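Local coordinates for Cry23AA1 (Bacillus thuringiensis, PDB 4RHZ), which forms a binary complex with Cry37Aa1, binds a zinc ion and probably acts as an aerolysin-family pore-forming insecticidal toxin, at residues Q99-G104 with V161-E166; N12-V17 with A185-S190; T47-N52 with Q223-I228; T138-P143 with I246-N251. One frame throughout, in Å; residues are numbered along the deposited sequence.

Contact 1 of 4, residues Q99-G104 with V161-E166; sequences QSFKFG and VPVNVE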
# COMPACT_ATOMS: atom_id res chain seq x y z
N GLN A 99 15.25 9.58 7.28
CA GLN A 99 15.20 8.13 7.37
C GLN A 99 14.74 7.42 6.08
O GLN A 99 13.82 7.84 5.39
CB GLN A 99 14.42 7.67 8.58
CG GLN A 99 15.35 6.99 9.55
CD GLN A 99 15.39 5.52 9.35
OE1 GLN A 99 14.36 4.92 9.13
NE2 GLN A 99 16.56 4.93 9.42
N SER A 100 15.44 6.34 5.80
CA SER A 100 15.09 5.47 4.70
C SER A 100 14.39 4.24 5.23
O SER A 100 14.82 3.66 6.21
CB SER A 100 16.37 5.11 3.93
OG SER A 100 16.31 3.74 3.63
N PHE A 101 13.30 3.85 4.59
CA PHE A 101 12.58 2.66 4.99
C PHE A 101 12.48 1.59 3.83
O PHE A 101 12.23 1.90 2.64
CB PHE A 101 11.15 3.01 5.40
CG PHE A 101 11.00 4.16 6.35
CD1 PHE A 101 10.98 5.47 5.87
CD2 PHE A 101 10.75 3.92 7.71
CE1 PHE A 101 10.79 6.51 6.71
CE2 PHE A 101 10.55 4.97 8.56
CZ PHE A 101 10.57 6.27 8.07
N LYS A 102 12.58 0.33 4.21
CA LYS A 102 12.44 -0.77 3.28
C LYS A 102 11.18 -1.49 3.69
O LYS A 102 11.16 -2.08 4.76
CB LYS A 102 13.62 -1.72 3.42
CG LYS A 102 14.95 -1.05 3.05
CD LYS A 102 15.32 -1.14 1.51
CE LYS A 102 16.74 -0.63 1.17
NZ LYS A 102 17.81 -1.62 1.53
N PHE A 103 10.12 -1.38 2.87
CA PHE A 103 8.90 -2.07 3.18
C PHE A 103 8.70 -3.31 2.28
O PHE A 103 9.02 -3.30 1.08
CB PHE A 103 7.70 -1.15 3.06
CG PHE A 103 7.69 0.01 4.03
CD1 PHE A 103 7.50 1.32 3.55
CD2 PHE A 103 7.81 -0.18 5.38
CE1 PHE A 103 7.46 2.43 4.43
CE2 PHE A 103 7.78 0.92 6.29
CZ PHE A 103 7.59 2.23 5.81
N GLY A 104 8.22 -4.40 2.88
CA GLY A 104 7.76 -5.56 2.12
C GLY A 104 6.24 -5.62 2.12
O GLY A 104 5.57 -4.82 2.78
N VAL A 161 2.20 3.88 7.28
CA VAL A 161 2.92 3.26 8.41
C VAL A 161 3.20 4.26 9.55
O VAL A 161 3.83 5.27 9.31
CB VAL A 161 4.22 2.66 7.97
CG1 VAL A 161 4.88 1.88 9.10
CG2 VAL A 161 4.05 1.73 6.72
N PRO A 162 2.70 3.99 10.77
CA PRO A 162 3.09 4.84 11.90
C PRO A 162 4.56 4.69 12.18
O PRO A 162 5.12 3.59 12.07
CB PRO A 162 2.26 4.29 13.08
CG PRO A 162 1.08 3.54 12.46
CD PRO A 162 1.63 3.03 11.14
N VAL A 163 5.23 5.81 12.46
CA VAL A 163 6.62 5.69 12.91
C VAL A 163 6.76 6.30 14.33
O VAL A 163 5.95 7.18 14.75
CB VAL A 163 7.64 6.33 11.92
CG1 VAL A 163 7.42 5.81 10.49
CG2 VAL A 163 7.53 7.86 11.92
N ASN A 164 7.76 5.77 15.04
CA ASN A 164 8.22 6.30 16.30
C ASN A 164 9.26 7.36 16.02
O ASN A 164 10.20 7.12 15.27
CB ASN A 164 8.88 5.19 17.07
CG ASN A 164 7.92 4.07 17.39
OD1 ASN A 164 6.76 4.30 17.78
ND2 ASN A 164 8.38 2.84 17.16
N VAL A 165 9.08 8.53 16.64
CA VAL A 165 9.99 9.68 16.50
C VAL A 165 10.61 9.95 17.91
O VAL A 165 9.95 10.46 18.80
CB VAL A 165 9.18 10.91 16.00
CG1 VAL A 165 10.04 12.14 15.87
CG2 VAL A 165 8.47 10.61 14.66
N GLU A 166 11.86 9.56 18.09
CA GLU A 166 12.46 9.40 19.39
C GLU A 166 13.81 10.04 19.46
O GLU A 166 14.55 10.09 18.46
CB GLU A 166 12.64 7.92 19.70
CG GLU A 166 11.32 7.26 20.02
CD GLU A 166 11.52 5.82 20.42
OE1 GLU A 166 11.42 5.52 21.61
OE2 GLU A 166 11.85 4.98 19.56
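Phe-103 and Val-161 mark the closest backbone approach of two strands that run in roughly opposite directions, their CA atoms 9.6 Å apart. That spacing is too wide for backbone pairing, and the strands belong to different sheets laid face to face. In each strand every second residue turns inward, so Phe-101 and Phe-103 are set against Val-161 and Val-163, and the contact is wholly apolar and buried.

The Phe-103 ring is the more fully engaged of the two. Val-161 offers its CG2 methyl to one ring face as a CH-pi contact, 4.1 Å from the ring centroid and 26° off the normal, with CG2 closest to Phe-103 CZ at 3.7 Å. The two side chains arrive from opposing strands, the methyl over the face. Phe-101 CB lies 3.6 Å above the other face of the Phe-103 ring, toward its rim, so the ring is held between a methyl of the opposing strand and a methylene of its own. Phe-101 meets Val-163 differently: the two cross at about a right angle, and Val-163 CG1 comes in obliquely to Phe-101 CE2 at 3.8 Å. With this methyl anti to the carbonyl carbon (chi1 -52°), Val-163 directs it at the ring.

Ile-219 of strand 211-235 touches Phe-103 and both valines, while Val-38 and Pro-40 of strand 32-40 close in on the phenylalanines. Strand 96-105 pairs with strand 111-119 in a separate sheet that faces the large one, as in a beta sandwich, in the middle of the elongated molecule.

Contact 2 of 4, residues N12-V17 with A185-S190; sequences NYMKEV and AAVYVS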
# COMPACT_ATOMS: atom_id res chain seq x y z
N ASN A 12 6.60 26.82 32.55
CA ASN A 12 5.45 26.51 33.38
C ASN A 12 5.89 25.98 34.75
O ASN A 12 5.30 26.30 35.76
CB ASN A 12 4.42 25.59 32.67
CG ASN A 12 3.21 25.25 33.57
OD1 ASN A 12 2.35 26.10 33.89
ND2 ASN A 12 3.15 23.99 33.99
N TYR A 13 6.92 25.16 34.75
CA TYR A 13 7.52 24.64 35.93
C TYR A 13 7.98 25.81 36.86
O TYR A 13 7.64 25.85 38.08
CB TYR A 13 8.69 23.79 35.50
CG TYR A 13 9.60 23.38 36.62
CD1 TYR A 13 9.41 22.17 37.29
CD2 TYR A 13 10.67 24.19 36.99
CE1 TYR A 13 10.27 21.78 38.31
CE2 TYR A 13 11.56 23.80 38.02
CZ TYR A 13 11.34 22.61 38.67
OH TYR A 13 12.18 22.24 39.70
N MET A 14 8.70 26.77 36.29
CA MET A 14 9.18 27.84 37.10
C MET A 14 8.04 28.63 37.73
O MET A 14 8.16 29.07 38.86
CB MET A 14 10.05 28.80 36.29
CG MET A 14 11.43 28.30 35.99
SD MET A 14 12.48 27.86 37.41
CE MET A 14 12.91 29.54 37.89
N LYS A 15 6.98 28.88 36.99
CA LYS A 15 5.88 29.65 37.54
C LYS A 15 5.18 28.87 38.65
O LYS A 15 4.81 29.44 39.64
CB LYS A 15 4.90 30.07 36.49
CG LYS A 15 5.47 31.13 35.57
CD LYS A 15 4.47 31.70 34.56
CE LYS A 15 5.21 32.66 33.63
NZ LYS A 15 4.39 33.16 32.47
N GLU A 16 5.02 27.57 38.47
CA GLU A 16 4.28 26.80 39.43
C GLU A 16 5.07 26.59 40.70
O GLU A 16 4.50 26.64 41.80
CB GLU A 16 3.82 25.43 38.87
CG GLU A 16 2.63 25.62 37.88
CD GLU A 16 2.11 24.30 37.31
OE1 GLU A 16 2.77 23.24 37.51
OE2 GLU A 16 1.02 24.33 36.70
N VAL A 17 6.36 26.35 40.55
CA VAL A 17 7.15 25.93 41.66
C VAL A 17 7.59 27.12 42.51
O VAL A 17 7.57 27.02 43.75
CB VAL A 17 8.35 25.12 41.21
CG1 VAL A 17 9.41 25.01 42.36
CG2 VAL A 17 7.89 23.72 40.72
N ALA A 185 14.63 33.78 41.56
CA ALA A 185 15.14 32.38 41.35
C ALA A 185 16.16 32.34 40.24
O ALA A 185 15.97 32.97 39.20
CB ALA A 185 14.00 31.39 41.09
N ALA A 186 17.23 31.62 40.46
CA ALA A 186 18.22 31.41 39.46
C ALA A 186 18.73 30.01 39.63
O ALA A 186 19.73 29.81 40.31
CB ALA A 186 19.35 32.40 39.61
N VAL A 187 18.03 29.04 39.00
CA VAL A 187 18.28 27.61 39.21
C VAL A 187 18.52 26.81 37.89
O VAL A 187 18.20 27.26 36.79
CB VAL A 187 17.09 27.00 39.95
CG1 VAL A 187 16.84 27.69 41.38
CG2 VAL A 187 15.84 27.19 39.12
N TYR A 188 19.10 25.62 38.01
CA TYR A 188 19.29 24.78 36.87
C TYR A 188 18.29 23.66 36.95
O TYR A 188 18.13 23.07 38.03
CB TYR A 188 20.65 24.13 36.92
CG TYR A 188 21.77 25.04 36.59
CD1 TYR A 188 22.24 25.12 35.30
CD2 TYR A 188 22.41 25.79 37.59
CE1 TYR A 188 23.31 25.94 34.97
CE2 TYR A 188 23.51 26.60 37.27
CZ TYR A 188 23.95 26.70 35.96
OH TYR A 188 25.04 27.51 35.63
N VAL A 189 17.65 23.37 35.81
CA VAL A 189 16.61 22.35 35.76
C VAL A 189 16.91 21.44 34.58
O VAL A 189 17.12 21.95 33.48
CB VAL A 189 15.23 22.97 35.61
CG1 VAL A 189 14.17 21.86 35.60
CG2 VAL A 189 14.96 24.01 36.75
N SER A 190 17.08 20.14 34.88
CA SER A 190 17.27 19.04 33.94
C SER A 190 16.01 18.89 33.11
O SER A 190 14.93 19.24 33.55
CB SER A 190 17.26 17.72 34.72
OG SER A 190 18.55 17.21 34.95
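Tyr-13 and Met-14 of the N-terminal helix 6-18 pack onto one face of strand 182-190, a helix-on-sheet contact at one end of the elongated molecule. The short helix and strand axes pass 11.2 Å apart with their directions at 128°, a spacing filled by one layer of side chains. Ala-185, Val-187 and Val-189, alternate residues of the strand, point at the helix, whereas Ala-186 and Tyr-188 point away from it.

Met-14 covers Ala-185 and Val-187. Its chain is bent at both chi2 and chi3 (-58° and -77°), which folds the thioether over toward the strand although CB does not head there. Met-14 SD then rests 3.8 Å from Val-187 CG2 and Met-14 CE 3.9 Å from Ala-185 CB; Met-14 and Val-187 lie alongside, pointing contrary ways.

Tyr-13 and Val-189 instead point at each other from the helix and the strand. The nearest pair is Tyr-13 CE2 to Val-189 CG2, at 3.6 Å. The other methyl, Val-189 CG1, sits 4.0 Å above the ring plane of Tyr-13, toward the rim, and Val-17 CG2 lies 3.9 Å from that plane on the opposite face. The ring is thereby clasped between its own helix and the strand.

Tyr-197 meets the Tyr-13 ring edge-to-face and hydrogen-bonds Glu-16 OE1 through its hydroxyl, tying helix 191-197 to the same cluster. Cys-175, on the neighbouring strand 146-179, adds to the apolar floor under Met-14. The pattern is that of an amphipathic helix laid across a beta sheet, with its apolar side, Tyr-13 and Met-14, on the sheet.

Contact 3 of 4, residues T47-N52 with Q223-I228; sequences TEPVNN and QGLRSI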
# COMPACT_ATOMS: atom_id res chain seq x y z
N THR A 47 -1.38 -4.93 3.38
CA THR A 47 -2.40 -4.88 2.34
C THR A 47 -1.69 -5.38 1.07
O THR A 47 -0.57 -4.93 0.75
CB THR A 47 -2.92 -3.44 2.19
OG1 THR A 47 -3.73 -3.12 3.33
CG2 THR A 47 -3.83 -3.30 0.96
N GLU A 48 -2.30 -6.32 0.36
CA GLU A 48 -1.59 -6.88 -0.81
C GLU A 48 -1.48 -5.89 -1.98
O GLU A 48 -2.37 -5.06 -2.20
CB GLU A 48 -2.28 -8.17 -1.29
CG GLU A 48 -2.12 -9.42 -0.37
CD GLU A 48 -2.68 -10.69 -1.07
OE1 GLU A 48 -3.15 -10.60 -2.25
OE2 GLU A 48 -2.64 -11.78 -0.44
N PRO A 49 -0.40 -5.95 -2.73
CA PRO A 49 -0.44 -5.24 -4.02
C PRO A 49 -1.60 -5.65 -4.97
O PRO A 49 -2.11 -6.77 -4.86
CB PRO A 49 0.91 -5.62 -4.69
CG PRO A 49 1.75 -6.24 -3.64
CD PRO A 49 0.85 -6.70 -2.52
N VAL A 50 -2.03 -4.73 -5.83
CA VAL A 50 -3.11 -4.94 -6.71
C VAL A 50 -2.71 -4.77 -8.24
O VAL A 50 -2.23 -3.70 -8.65
CB VAL A 50 -4.33 -4.01 -6.37
CG1 VAL A 50 -5.46 -4.20 -7.41
CG2 VAL A 50 -4.88 -4.31 -4.93
N ASN A 51 -3.02 -5.80 -9.04
CA ASN A 51 -2.80 -5.81 -10.48
C ASN A 51 -3.99 -5.17 -11.09
O ASN A 51 -5.10 -5.62 -10.87
CB ASN A 51 -2.66 -7.27 -11.02
CG ASN A 51 -1.24 -7.85 -10.76
OD1 ASN A 51 -0.30 -7.13 -10.29
ND2 ASN A 51 -1.05 -9.15 -11.11
N ASN A 52 -3.77 -4.14 -11.86
CA ASN A 52 -4.78 -3.44 -12.58
C ASN A 52 -4.48 -3.60 -14.09
O ASN A 52 -3.37 -3.33 -14.57
CB ASN A 52 -4.73 -1.92 -12.24
CG ASN A 52 -5.15 -1.67 -10.76
OD1 ASN A 52 -6.36 -1.62 -10.44
ND2 ASN A 52 -4.16 -1.76 -9.87
N GLN A 223 2.15 3.82 -5.01
CA GLN A 223 2.83 3.89 -6.33
C GLN A 223 2.67 2.60 -7.10
O GLN A 223 2.40 1.53 -6.53
CB GLN A 223 4.35 4.15 -6.18
CG GLN A 223 4.96 3.13 -5.34
CD GLN A 223 6.47 3.21 -5.32
OE1 GLN A 223 7.06 3.71 -4.33
NE2 GLN A 223 7.13 2.68 -6.40
N GLY A 224 2.97 2.72 -8.39
CA GLY A 224 3.16 1.53 -9.21
C GLY A 224 4.38 0.83 -8.71
O GLY A 224 5.43 1.47 -8.48
N LEU A 225 4.27 -0.48 -8.54
CA LEU A 225 5.45 -1.20 -8.16
C LEU A 225 6.15 -1.90 -9.30
O LEU A 225 7.37 -2.04 -9.26
CB LEU A 225 5.12 -2.26 -7.14
CG LEU A 225 4.36 -1.83 -5.89
CD1 LEU A 225 3.87 -3.13 -5.24
CD2 LEU A 225 5.34 -1.04 -4.92
N ARG A 226 5.37 -2.38 -10.28
CA ARG A 226 5.88 -3.10 -11.45
C ARG A 226 4.81 -3.25 -12.50
O ARG A 226 3.59 -3.14 -12.19
CB ARG A 226 6.48 -4.43 -11.12
CG ARG A 226 5.69 -5.19 -10.14
CD ARG A 226 5.71 -6.57 -10.54
NE ARG A 226 6.41 -7.41 -9.63
CZ ARG A 226 7.19 -8.43 -9.99
NH1 ARG A 226 7.42 -8.72 -11.29
NH2 ARG A 226 7.77 -9.17 -9.05
N SER A 227 5.29 -3.41 -13.75
CA SER A 227 4.45 -3.59 -14.93
C SER A 227 4.64 -5.06 -15.36
O SER A 227 5.69 -5.68 -15.11
CB SER A 227 4.84 -2.60 -16.04
OG SER A 227 6.19 -2.88 -16.49
N ILE A 228 3.57 -5.63 -15.89
CA ILE A 228 3.58 -6.98 -16.40
C ILE A 228 2.83 -6.94 -17.77
O ILE A 228 1.87 -6.15 -17.97
CB ILE A 228 2.84 -7.89 -15.42
CG1 ILE A 228 3.65 -8.09 -14.16
CG2 ILE A 228 2.59 -9.29 -16.03
CD1 ILE A 228 2.85 -8.71 -13.01
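Pro-49 and Leu-225 face each other at about a right angle across strand 146-179, the shared neighbour of strands 50-61 and 211-235 in the long beta body of this aerolysin-family toxin. A classic beta bulge shapes the second partner: Leu-225 and Arg-226 both lie opposite Gln-155 of the intervening strand. The extra residue shifts the alternation, and the two inward-facing side chains become Leu-225 and Ile-228, three positions apart.

Leu-225 touches the proline ring through one branch. Its CD1 methyl stands 3.9 Å from Pro-49 CB and 4.1 Å from Pro-49 CG, against the flank of the ring. With CG anti to the carbonyl carbon (chi1 -53°) the side chain turns toward the proline, and an extended chi2 of 166° carries CD1 outward to it. The second meeting is looser and of mixed character, with Asn-51 ND2 4.4 Å from Ile-228 CD1. The amide of Asn-51 is held by stronger partners elsewhere: OD1 takes a hydrogen bond from Gln-155 NE2, and ND2 gives one to the Cys-99 carbonyl of the Cry37Aa1 chain. Residues Val-50 to Asn-52 also pair in a parallel ladder with a strand of that chain, so the apolar contact backs directly onto the binary toxin interface.

On the side of Gln-223 the contact nears the zinc site: the side chain of Leu-225 is about 10 Å from the ion, and Gln-223 touches His-79, one of its ligands. Gln-223 also folds back on its own strand: Gln-223 NE2 donates to Gly-224 O over 2.9 Å in a nearly straight bond (172°), with the acceptor almost in the amide plane.

Contact 4 of 4, residues T138-P143 with I246-N251; sequences TKVTIP and ITYLIN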
# COMPACT_ATOMS: atom_id res chain seq x y z
N THR A 138 7.52 -6.18 -25.90
CA THR A 138 8.00 -7.56 -25.97
C THR A 138 7.57 -8.06 -27.36
O THR A 138 6.70 -7.45 -28.02
CB THR A 138 7.45 -8.40 -24.84
OG1 THR A 138 8.18 -9.63 -24.72
CG2 THR A 138 5.95 -8.68 -24.99
N LYS A 139 8.23 -9.13 -27.80
CA LYS A 139 8.12 -9.60 -29.15
C LYS A 139 7.48 -10.95 -29.01
O LYS A 139 8.02 -11.87 -28.40
CB LYS A 139 9.50 -9.71 -29.74
CG LYS A 139 9.59 -9.52 -31.25
CD LYS A 139 10.83 -10.32 -31.79
CE LYS A 139 11.39 -9.74 -33.08
NZ LYS A 139 12.87 -10.00 -33.23
N VAL A 140 6.29 -11.09 -29.52
CA VAL A 140 5.64 -12.37 -29.34
C VAL A 140 5.56 -13.13 -30.67
O VAL A 140 5.44 -12.54 -31.74
CB VAL A 140 4.21 -12.22 -28.72
CG1 VAL A 140 3.35 -11.31 -29.54
CG2 VAL A 140 3.52 -13.59 -28.63
N THR A 141 5.61 -14.44 -30.55
CA THR A 141 5.39 -15.32 -31.68
C THR A 141 3.95 -15.79 -31.65
O THR A 141 3.54 -16.46 -30.70
CB THR A 141 6.32 -16.52 -31.59
OG1 THR A 141 7.67 -16.05 -31.68
CG2 THR A 141 6.05 -17.51 -32.74
N ILE A 142 3.20 -15.43 -32.68
CA ILE A 142 1.82 -15.85 -32.78
C ILE A 142 1.64 -17.07 -33.72
O ILE A 142 1.75 -16.91 -34.95
CB ILE A 142 0.95 -14.73 -33.33
CG1 ILE A 142 1.22 -13.45 -32.51
CG2 ILE A 142 -0.51 -15.16 -33.29
CD1 ILE A 142 0.64 -12.26 -33.10
N PRO A 143 1.29 -18.25 -33.17
CA PRO A 143 1.06 -19.36 -34.08
C PRO A 143 0.00 -19.06 -35.12
O PRO A 143 -0.72 -18.09 -35.02
CB PRO A 143 0.59 -20.51 -33.16
CG PRO A 143 1.30 -20.21 -31.83
CD PRO A 143 1.18 -18.66 -31.77
N ILE A 246 -3.58 -20.55 -24.17
CA ILE A 246 -2.63 -20.44 -23.10
C ILE A 246 -2.50 -18.97 -22.66
O ILE A 246 -2.49 -18.05 -23.52
CB ILE A 246 -1.25 -21.05 -23.49
CG1 ILE A 246 -0.31 -21.09 -22.26
CG2 ILE A 246 -0.61 -20.32 -24.71
CD1 ILE A 246 1.07 -21.70 -22.54
N THR A 247 -2.39 -18.74 -21.33
CA THR A 247 -1.99 -17.44 -20.83
C THR A 247 -0.62 -17.48 -20.16
O THR A 247 -0.40 -18.30 -19.29
CB THR A 247 -3.01 -16.90 -19.84
OG1 THR A 247 -4.28 -16.68 -20.50
CG2 THR A 247 -2.49 -15.56 -19.18
N TYR A 248 0.32 -16.64 -20.58
CA TYR A 248 1.63 -16.56 -19.89
C TYR A 248 1.98 -15.08 -19.60
O TYR A 248 1.39 -14.17 -20.20
CB TYR A 248 2.77 -17.24 -20.69
CG TYR A 248 2.94 -16.69 -22.10
CD1 TYR A 248 3.92 -15.74 -22.40
CD2 TYR A 248 2.11 -17.12 -23.15
CE1 TYR A 248 4.05 -15.21 -23.68
CE2 TYR A 248 2.25 -16.61 -24.47
CZ TYR A 248 3.22 -15.68 -24.73
OH TYR A 248 3.33 -15.13 -26.01
N LEU A 249 2.90 -14.82 -18.68
CA LEU A 249 3.17 -13.43 -18.24
C LEU A 249 4.60 -13.09 -18.44
O LEU A 249 5.47 -13.87 -18.09
CB LEU A 249 2.84 -13.28 -16.78
CG LEU A 249 1.42 -13.66 -16.34
CD1 LEU A 249 1.39 -13.78 -14.82
CD2 LEU A 249 0.42 -12.73 -16.83
N ILE A 250 4.84 -11.93 -19.02
CA ILE A 250 6.19 -11.47 -19.27
C ILE A 250 6.45 -10.23 -18.35
O ILE A 250 5.70 -9.24 -18.39
CB ILE A 250 6.29 -11.02 -20.74
CG1 ILE A 250 6.07 -12.20 -21.71
CG2 ILE A 250 7.67 -10.31 -21.03
CD1 ILE A 250 5.68 -11.68 -23.08
N ASN A 251 7.46 -10.29 -17.49
CA ASN A 251 7.88 -9.11 -16.72
C ASN A 251 8.21 -7.94 -17.60
O ASN A 251 8.97 -8.09 -18.57
CB ASN A 251 9.04 -9.44 -15.86
CG ASN A 251 8.64 -10.39 -14.83
OD1 ASN A 251 7.51 -10.31 -14.28
ND2 ASN A 251 9.52 -11.32 -14.54
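Ile-250 pushes its CD1 methyl against Thr-138, and the two ends meet tip to tip. They project from strands 246-254 and 126-142, which lie at different places in the same large beta sheet of the aerolysin-type body: strands 67-90 and 211-235 come between them in the sheet, and curling of the sheet probably lets their facing sides meet. The segments run roughly antiparallel, and their closest CA atoms, those of Thr-138 and Ile-250, are 8.0 Å apart.

One step along each strand's inward face, Val-140 meets the phenol end of Tyr-248 at the ring edge, near its plane; the modelled separation there is so short that its exact value is doubtful. Thr-247, just before Tyr-248, hydrogen-bonds Tyr-30 of the Cry37Aa1 chain.

Both branches of the threonine are used in the first pair, since Ile-250 CD1 is 3.6 Å from Thr-138 CG2 and equally far from Thr-138 OG1. A looser touch on the same hydroxyl oxygen comes from the other branch of the isoleucine, with Ile-250 CG2 3.8 Å from Thr-138 OG1.

Overall arrangement
All four contacts reach the large sheet, but at places far apart along it. Contacts 1 and 3 lie nearest the middle, about 6 and 17 Å from the centre of the chain, and are fully buried; contact 2 is also mostly buried although it sits at one extremity, while contact 4, toward the other, is only partly so. The centres of contacts 2 and 4 are about 75 Å apart. Strand 146-179 contributes to contact 1 and borders both partners of contact 3. Contacts 3 and 4 touch through adjacent strands 211-235 and 246-254. Phenylalanine-valine packing makes contact 1; contact 2 adds a methionine thioether to a tyrosine-valine pair, whereas polar groups enter contacts 3 and 4, beside Cry37Aa1.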